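Profilin-2 (Acanthamoeba castellanii, PDB 1F2K) binds actin monomers, holding back their polymerization at high concentration and promoting it at low concentration, and also binds PIP2, inhibiting formation of IP3 and DG. Local coordinates at residues T53-S57 with N58-L62; I70-D74 with R75-G79. All blocks are in the same frame, centred on the assembly; numbering follows the deposited sequence.

Interaction 1 of 2, residues T53-S57 with N58-L62; sequences TAIRS and NGFEL
I55 and F60 lie side by side where the helix 53-58 gives way to the strand 60-62, both side chains pointing the same way. The γ-methyl does the touching: I55 CG2 sits 4.0 Å from F60 CB. I55 carries CG2 beside its own backbone N and CG1 between N and the carbonyl carbon (chi1 64°), so the methyl faces the outgoing chain while CD1 runs on into the interior. The phenylalanine ring shows I55 its edge, with I55 CB near the ring plane. A branched aliphatic and a flat ring suit this place because both are apolar and lie buried against V77 of strand 76-81.

The turn between them depends on G59, the first residue to leave helical geometry, and its positive phi of 72° suits a residue without a side chain. Its carbonyl swings back to the helix, where I55 CA lies 3.2 Å from G59 O in a CA-H...O contact. A54 O draws three weak bonds, from N58 N at 3.3 Å, from S57 N and from S57 OG. The serine hydroxyl reaches back because it stands between its own N and carbonyl carbon (chi1 79°).

Polar S57 and N58 on the exposed side, apolar I55 and F60 within, imply a helix end with weak polar bonds whose other side is turned to the interior.

Interaction 2 of 2, residues I70-D74 with R75-G79; sequences IRADD and RSVYG
R71 lies along one face of the Y78 ring. Its CD stands 4.2 Å from the ring centroid and only 4° off the normal, a CH-pi contact, while NE hangs over the rim 3.6 Å from CE2 of Y78. The chain bends at chi3 (-75°), which carries the guanidinium over the rim, near the phenol oxygen; the two planes remain 33° apart, an inclined overlap rather than a flat stack. An arginine suits this exposed spot, since its methylenes cover the aromatic face while NH1 makes a long salt bridge with D73 OD2. The Y78 hydroxyl has its own partner, a hydrogen bond to E114 on helix 106-121.

R71 and Y78 are a hydrogen-bonded pair of the antiparallel hairpin formed by strands 65-72 and 76-81. I70 and R71 both face Y78 in a classic beta bulge: Y78 O accepts from I70 N at 2.9 Å and, weakly, from R71 N. On the opposite face of the sheet, A72 and V77 form the neighbouring non-hydrogen-bonded pair, their methyls turned toward I55.

At the bend, D73 turns its carboxylate across the loop. OD1 takes R75 N at 2.7 Å on its anti lone pair, closing an Asx turn, and S76 N at 2.6 Å from above the carboxylate plane. Aspartate suits the position because one oxygen can gather both amides. A water bridges D73 OD1, S76 OG and, weakly, R71 NH1; S76 OG is also hydrogen-bonded to E114. R75 leads away in extended form to salt bridges with D118 and E114, on the helix that also carries the actin-binding K115.

Overall arrangement
Interactions 1 and 2 follow one another along the chain and meet on the same sheet, where strand 60-62 is the edge neighbour of strand 65-72. Both are partly buried, and their apolar sides share one interior layer: F60 CE1 and I55 CD1 both reach V77 CG1, at 3.6 Å and 3.9 Å, and F60 also lies against G79. Interaction 1 packs a short helix onto that layer, its polar contacts mostly weak; R56 NH2 comes 2.7 Å from A72 O of interaction 2. Interaction 2 ties two strands together; its other face is rich in charge and looks toward helix 106-121, with E114 as a common partner. Both put polar residues at the surface, S57 and N58 at the helix end and D74 in the hairpin loop.

Interaction 1 of 2, residues T53-S57 with N58-L62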
ATOM      1  N   THR A  53     -10.426 -13.290  -3.337  1.00 50.84           N
ATOM      2  CA  THR A  53     -11.719 -13.501  -3.986  1.00 42.23           C
ATOM      3  C   THR A  53     -12.535 -12.221  -4.090  1.00 40.22           C
ATOM      4  O   THR A  53     -12.909 -11.795  -5.185  1.00 42.01           O
ATOM      5  CB  THR A  53     -12.536 -14.541  -3.207  1.00 49.31           C
ATOM      6  OG1 THR A  53     -11.861 -15.819  -3.244  1.00 48.90           O
ATOM      7  CG2 THR A  53     -13.935 -14.638  -3.794  1.00 43.80           C
ATOM      8  N   ALA A  54     -12.820 -11.614  -2.946  1.00 36.83           N
ATOM      9  CA  ALA A  54     -13.567 -10.365  -2.906  1.00 35.94           C
ATOM     10  C   ALA A  54     -12.980  -9.263  -3.796  1.00 42.31           C
ATOM     11  O   ALA A  54     -13.708  -8.662  -4.597  1.00 45.52           O
ATOM     12  CB  ALA A  54     -13.628  -9.870  -1.504  1.00 27.12           C
ATOM     13  N   ILE A  55     -11.676  -8.990  -3.658  1.00 40.28           N
ATOM     14  CA  ILE A  55     -11.048  -7.915  -4.449  1.00 49.84           C
ATOM     15  C   ILE A  55     -10.884  -8.235  -5.941  1.00 42.83           C
ATOM     16  O   ILE A  55     -10.869  -7.341  -6.811  1.00 42.58           O
ATOM     17  CB  ILE A  55      -9.618  -7.466  -3.887  1.00 51.34           C
ATOM     18  CG1 ILE A  55      -8.624  -8.621  -3.983  1.00 50.83           C
ATOM     19  CG2 ILE A  55      -9.721  -6.936  -2.465  1.00 43.69           C
ATOM     20  CD1 ILE A  55      -7.211  -8.149  -4.037  1.00 45.99           C
ATOM     21  N   ARG A  56     -10.726  -9.507  -6.240  1.00 37.84           N
ATOM     22  CA  ARG A  56     -10.604  -9.878  -7.624  1.00 45.56           C
ATOM     23  C   ARG A  56     -11.903  -9.544  -8.364  1.00 47.33           C
ATOM     24  O   ARG A  56     -11.861  -9.083  -9.499  1.00 53.28           O
ATOM     25  CB  ARG A  56     -10.242 -11.372  -7.759  1.00 38.98           C
ATOM     26  CG  ARG A  56      -8.831 -11.686  -7.222  1.00 44.90           C
ATOM     27  CD  ARG A  56      -8.487 -13.159  -7.383  1.00 61.46           C
ATOM     28  NE  ARG A  56      -7.157 -13.536  -6.866  1.00 63.19           N
ATOM     29  CZ  ARG A  56      -5.967 -13.273  -7.441  1.00 65.16           C
ATOM     30  NH1 ARG A  56      -5.845 -12.593  -8.602  1.00 44.64           N
ATOM     31  NH2 ARG A  56      -4.869 -13.744  -6.849  1.00 61.22           N
ATOM     32  N   SER A  57     -13.064  -9.725  -7.748  1.00 51.96           N
ATOM     33  CA  SER A  57     -14.275  -9.410  -8.508  1.00 57.69           C
ATOM     34  C   SER A  57     -14.638  -7.910  -8.558  1.00 55.92           C
ATOM     35  O   SER A  57     -15.136  -7.404  -9.582  1.00 45.95           O
ATOM     36  CB  SER A  57     -15.464 -10.258  -7.996  1.00 62.64           C
ATOM     37  OG  SER A  57     -16.057  -9.766  -6.796  1.00 64.95           O
ATOM     38  N   ASN A  58     -14.361  -7.179  -7.479  1.00 56.72           N
ATOM     39  CA  ASN A  58     -14.702  -5.752  -7.475  1.00 64.93           C
ATOM     40  C   ASN A  58     -13.526  -4.803  -7.273  1.00 64.22           C
ATOM     41  O   ASN A  58     -13.741  -3.587  -7.189  1.00 61.88           O
ATOM     42  CB  ASN A  58     -15.739  -5.462  -6.380  1.00 66.22           C
ATOM     43  CG  ASN A  58     -16.895  -6.461  -6.385  1.00 70.99           C
ATOM     44  OD1 ASN A  58     -17.612  -6.586  -7.379  1.00 77.15           O
ATOM     45  ND2 ASN A  58     -17.078  -7.176  -5.270  1.00 64.21           N
ATOM     46  N   GLY A  59     -12.297  -5.340  -7.210  1.00 62.74           N
ATOM     47  CA  GLY A  59     -11.133  -4.499  -6.951  1.00 59.76           C
ATOM     48  C   GLY A  59     -11.139  -4.029  -5.484  1.00 52.11           C
ATOM     49  O   GLY A  59     -11.581  -4.789  -4.609  1.00 43.74           O
ATOM     50  N   PHE A  60     -10.668  -2.801  -5.203  1.00 53.67           N
ATOM     51  CA  PHE A  60     -10.641  -2.275  -3.819  1.00 50.41           C
ATOM     52  C   PHE A  60     -10.508  -0.759  -3.736  1.00 44.35           C
ATOM     53  O   PHE A  60      -9.952  -0.153  -4.637  1.00 50.26           O
ATOM     54  CB  PHE A  60      -9.507  -2.934  -3.021  1.00 50.99           C
ATOM     55  CG  PHE A  60      -8.125  -2.758  -3.627  1.00 47.15           C
ATOM     56  CD1 PHE A  60      -7.568  -3.750  -4.428  1.00 44.37           C
ATOM     57  CD2 PHE A  60      -7.382  -1.588  -3.400  1.00 42.23           C
ATOM     58  CE1 PHE A  60      -6.288  -3.584  -5.000  1.00 48.99           C
ATOM     59  CE2 PHE A  60      -6.103  -1.412  -3.969  1.00 27.80           C
ATOM     60  CZ  PHE A  60      -5.558  -2.411  -4.767  1.00 38.57           C
ATOM     61  N   GLU A  61     -11.025  -0.150  -2.665  1.00 45.52           N
ATOM     62  CA  GLU A  61     -10.951   1.311  -2.495  1.00 45.36           C
ATOM     63  C   GLU A  61      -9.884   1.796  -1.516  1.00 43.75           C
ATOM     64  O   GLU A  61      -9.601   1.147  -0.518  1.00 38.49           O
ATOM     65  CB  GLU A  61     -12.287   1.886  -2.009  1.00 53.35           C
ATOM     66  CG  GLU A  61     -13.434   1.875  -3.041  1.00 68.96           C
ATOM     67  CD  GLU A  61     -14.546   2.899  -2.732  1.00 69.77           C
ATOM     68  OE1 GLU A  61     -14.224   4.129  -2.654  1.00 48.45           O
ATOM     69  OE2 GLU A  61     -15.726   2.467  -2.584  1.00 59.53           O
ATOM     70  N   LEU A  62      -9.323   2.968  -1.794  1.00 46.96           N
ATOM     71  CA  LEU A  62      -8.316   3.554  -0.922  1.00 47.42           C
ATOM     72  C   LEU A  62      -8.332   5.075  -1.044  1.00 44.15           C
ATOM     73  O   LEU A  62      -7.986   5.625  -2.073  1.00 32.09           O
ATOM     74  CB  LEU A  62      -6.921   2.988  -1.249  1.00 37.53           C
ATOM     75  CG  LEU A  62      -6.276   1.961  -0.281  1.00 36.48           C
ATOM     76  CD1 LEU A  62      -7.176   1.674   0.863  1.00 35.44           C
ATOM     77  CD2 LEU A  62      -5.962   0.659  -0.986  1.00 39.31           C
TER

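Interaction 2 of 2, residues I70-D74 with R75-G79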
ATOM      1  N   ILE A  70      -4.440  -5.874 -10.124  1.00 40.12           N
ATOM      2  CA  ILE A  70      -3.526  -6.381 -11.143  1.00 36.70           C
ATOM      3  C   ILE A  70      -2.836  -7.587 -10.545  1.00 45.29           C
ATOM      4  O   ILE A  70      -2.711  -8.621 -11.202  1.00 51.51           O
ATOM      5  CB  ILE A  70      -2.353  -5.473 -11.452  1.00 39.24           C
ATOM      6  CG1 ILE A  70      -2.791  -4.058 -11.706  1.00 49.04           C
ATOM      7  CG2 ILE A  70      -1.642  -5.973 -12.675  1.00 50.55           C
ATOM      8  CD1 ILE A  70      -1.550  -3.172 -11.866  1.00 38.18           C
ATOM      9  N   ARG A  71      -2.332  -7.420  -9.314  1.00 45.72           N
ATOM     10  CA  ARG A  71      -1.619  -8.490  -8.622  1.00 29.98           C
ATOM     11  C   ARG A  71      -2.264  -8.814  -7.285  1.00 38.00           C
ATOM     12  O   ARG A  71      -2.752  -7.916  -6.615  1.00 35.96           O
ATOM     13  CB  ARG A  71      -0.155  -8.110  -8.361  1.00 31.42           C
ATOM     14  CG  ARG A  71       0.607  -9.247  -7.675  1.00 20.43           C
ATOM     15  CD  ARG A  71       1.866  -8.862  -6.932  1.00 24.08           C
ATOM     16  NE  ARG A  71       3.006  -8.558  -7.787  1.00 25.89           N
ATOM     17  CZ  ARG A  71       4.259  -8.987  -7.589  1.00 24.56           C
ATOM     18  NH1 ARG A  71       4.562  -9.754  -6.561  1.00 28.34           N
ATOM     19  NH2 ARG A  71       5.229  -8.641  -8.425  1.00 32.81           N
ATOM     20  N   ALA A  72      -2.292 -10.094  -6.894  1.00 32.87           N
ATOM     21  CA  ALA A  72      -2.836 -10.426  -5.583  1.00 29.92           C
ATOM     22  C   ALA A  72      -2.335 -11.760  -5.031  1.00 37.20           C
ATOM     23  O   ALA A  72      -2.829 -12.815  -5.405  1.00 43.43           O
ATOM     24  CB  ALA A  72      -4.352 -10.403  -5.614  1.00 26.86           C
ATOM     25  N   ASP A  73      -1.331 -11.726  -4.154  1.00 38.37           N
ATOM     26  CA  ASP A  73      -0.839 -12.961  -3.550  1.00 37.20           C
ATOM     27  C   ASP A  73      -0.789 -12.846  -2.031  1.00 34.19           C
ATOM     28  O   ASP A  73      -1.420 -11.964  -1.455  1.00 40.00           O
ATOM     29  CB  ASP A  73       0.518 -13.350  -4.110  1.00 36.45           C
ATOM     30  CG  ASP A  73       1.498 -12.235  -4.055  1.00 53.55           C
ATOM     31  OD1 ASP A  73       1.921 -11.812  -2.934  1.00 48.79           O
ATOM     32  OD2 ASP A  73       1.828 -11.783  -5.164  1.00 35.82           O
ATOM     33  N   ASP A  74      -0.066 -13.720  -1.356  1.00 24.01           N
ATOM     34  CA  ASP A  74      -0.091 -13.615   0.089  1.00 32.88           C
ATOM     35  C   ASP A  74       0.861 -12.610   0.661  1.00 27.94           C
ATOM     36  O   ASP A  74       0.987 -12.490   1.877  1.00 32.00           O
ATOM     37  CB  ASP A  74       0.064 -14.992   0.778  1.00 36.17           C
ATOM     38  CG  ASP A  74       1.262 -15.768   0.299  1.00 55.31           C
ATOM     39  OD1 ASP A  74       1.409 -15.919  -0.943  1.00 65.31           O
ATOM     40  OD2 ASP A  74       2.050 -16.237   1.167  1.00 62.28           O
ATOM     41  N   ARG A  75       1.508 -11.858  -0.220  1.00 33.75           N
ATOM     42  CA  ARG A  75       2.429 -10.816   0.216  1.00 29.90           C
ATOM     43  C   ARG A  75       2.104  -9.472  -0.421  1.00 28.30           C
ATOM     44  O   ARG A  75       2.181  -8.434   0.244  1.00 24.07           O
ATOM     45  CB  ARG A  75       3.880 -11.188  -0.100  1.00 29.38           C
ATOM     46  CG  ARG A  75       4.815 -10.019  -0.010  1.00 28.47           C
ATOM     47  CD  ARG A  75       6.290 -10.424  -0.009  1.00 33.83           C
ATOM     48  NE  ARG A  75       7.113  -9.284  -0.389  1.00 21.54           N
ATOM     49  CZ  ARG A  75       8.276  -8.999   0.153  1.00 25.51           C
ATOM     50  NH1 ARG A  75       8.784  -9.760   1.126  1.00 29.62           N
ATOM     51  NH2 ARG A  75       8.951  -7.959  -0.297  1.00 29.00           N
ATOM     52  N   SER A  76       1.709  -9.497  -1.700  1.00 34.73           N
ATOM     53  CA  SER A  76       1.437  -8.253  -2.417  1.00 31.57           C
ATOM     54  C   SER A  76       0.070  -8.076  -3.066  1.00 31.92           C
ATOM     55  O   SER A  76      -0.565  -9.020  -3.541  1.00 34.10           O
ATOM     56  CB  SER A  76       2.525  -8.065  -3.475  1.00 34.21           C
ATOM     57  OG  SER A  76       3.831  -8.352  -2.949  1.00 27.26           O
ATOM     58  N   VAL A  77      -0.409  -6.846  -3.062  1.00 28.12           N
ATOM     59  CA  VAL A  77      -1.665  -6.557  -3.717  1.00 24.94           C
ATOM     60  C   VAL A  77      -1.447  -5.190  -4.371  1.00 26.69           C
ATOM     61  O   VAL A  77      -1.105  -4.203  -3.713  1.00 34.84           O
ATOM     62  CB  VAL A  77      -2.840  -6.516  -2.759  1.00 22.31           C
ATOM     63  CG1 VAL A  77      -4.030  -5.983  -3.483  1.00 19.58           C
ATOM     64  CG2 VAL A  77      -3.184  -7.912  -2.242  1.00 23.92           C
ATOM     65  N   TYR A  78      -1.587  -5.175  -5.689  1.00 27.24           N
ATOM     66  CA  TYR A  78      -1.382  -3.994  -6.499  1.00 28.44           C
ATOM     67  C   TYR A  78      -2.650  -3.689  -7.248  1.00 27.28           C
ATOM     68  O   TYR A  78      -3.281  -4.592  -7.795  1.00 29.28           O
ATOM     69  CB  TYR A  78      -0.318  -4.237  -7.558  1.00 25.25           C
ATOM     70  CG  TYR A  78       1.110  -4.460  -7.144  1.00 27.95           C
ATOM     71  CD1 TYR A  78       1.509  -4.553  -5.807  1.00 36.61           C
ATOM     72  CD2 TYR A  78       2.065  -4.648  -8.105  1.00 20.39           C
ATOM     73  CE1 TYR A  78       2.870  -4.841  -5.462  1.00 18.81           C
ATOM     74  CE2 TYR A  78       3.392  -4.931  -7.781  1.00 27.57           C
ATOM     75  CZ  TYR A  78       3.801  -5.030  -6.471  1.00 35.24           C
ATOM     76  OH  TYR A  78       5.141  -5.354  -6.227  1.00 30.65           O
ATOM     77  N   GLY A  79      -2.973  -2.407  -7.308  1.00 31.87           N
ATOM     78  CA  GLY A  79      -4.133  -1.930  -8.032  1.00 37.13           C
ATOM     79  C   GLY A  79      -3.666  -0.935  -9.088  1.00 44.54           C
ATOM     80  O   GLY A  79      -2.545  -0.422  -9.019  1.00 41.34           O
TER
HETATM   81  O   HOH W   1       4.288 -10.652  -3.788  1.00 37.03           O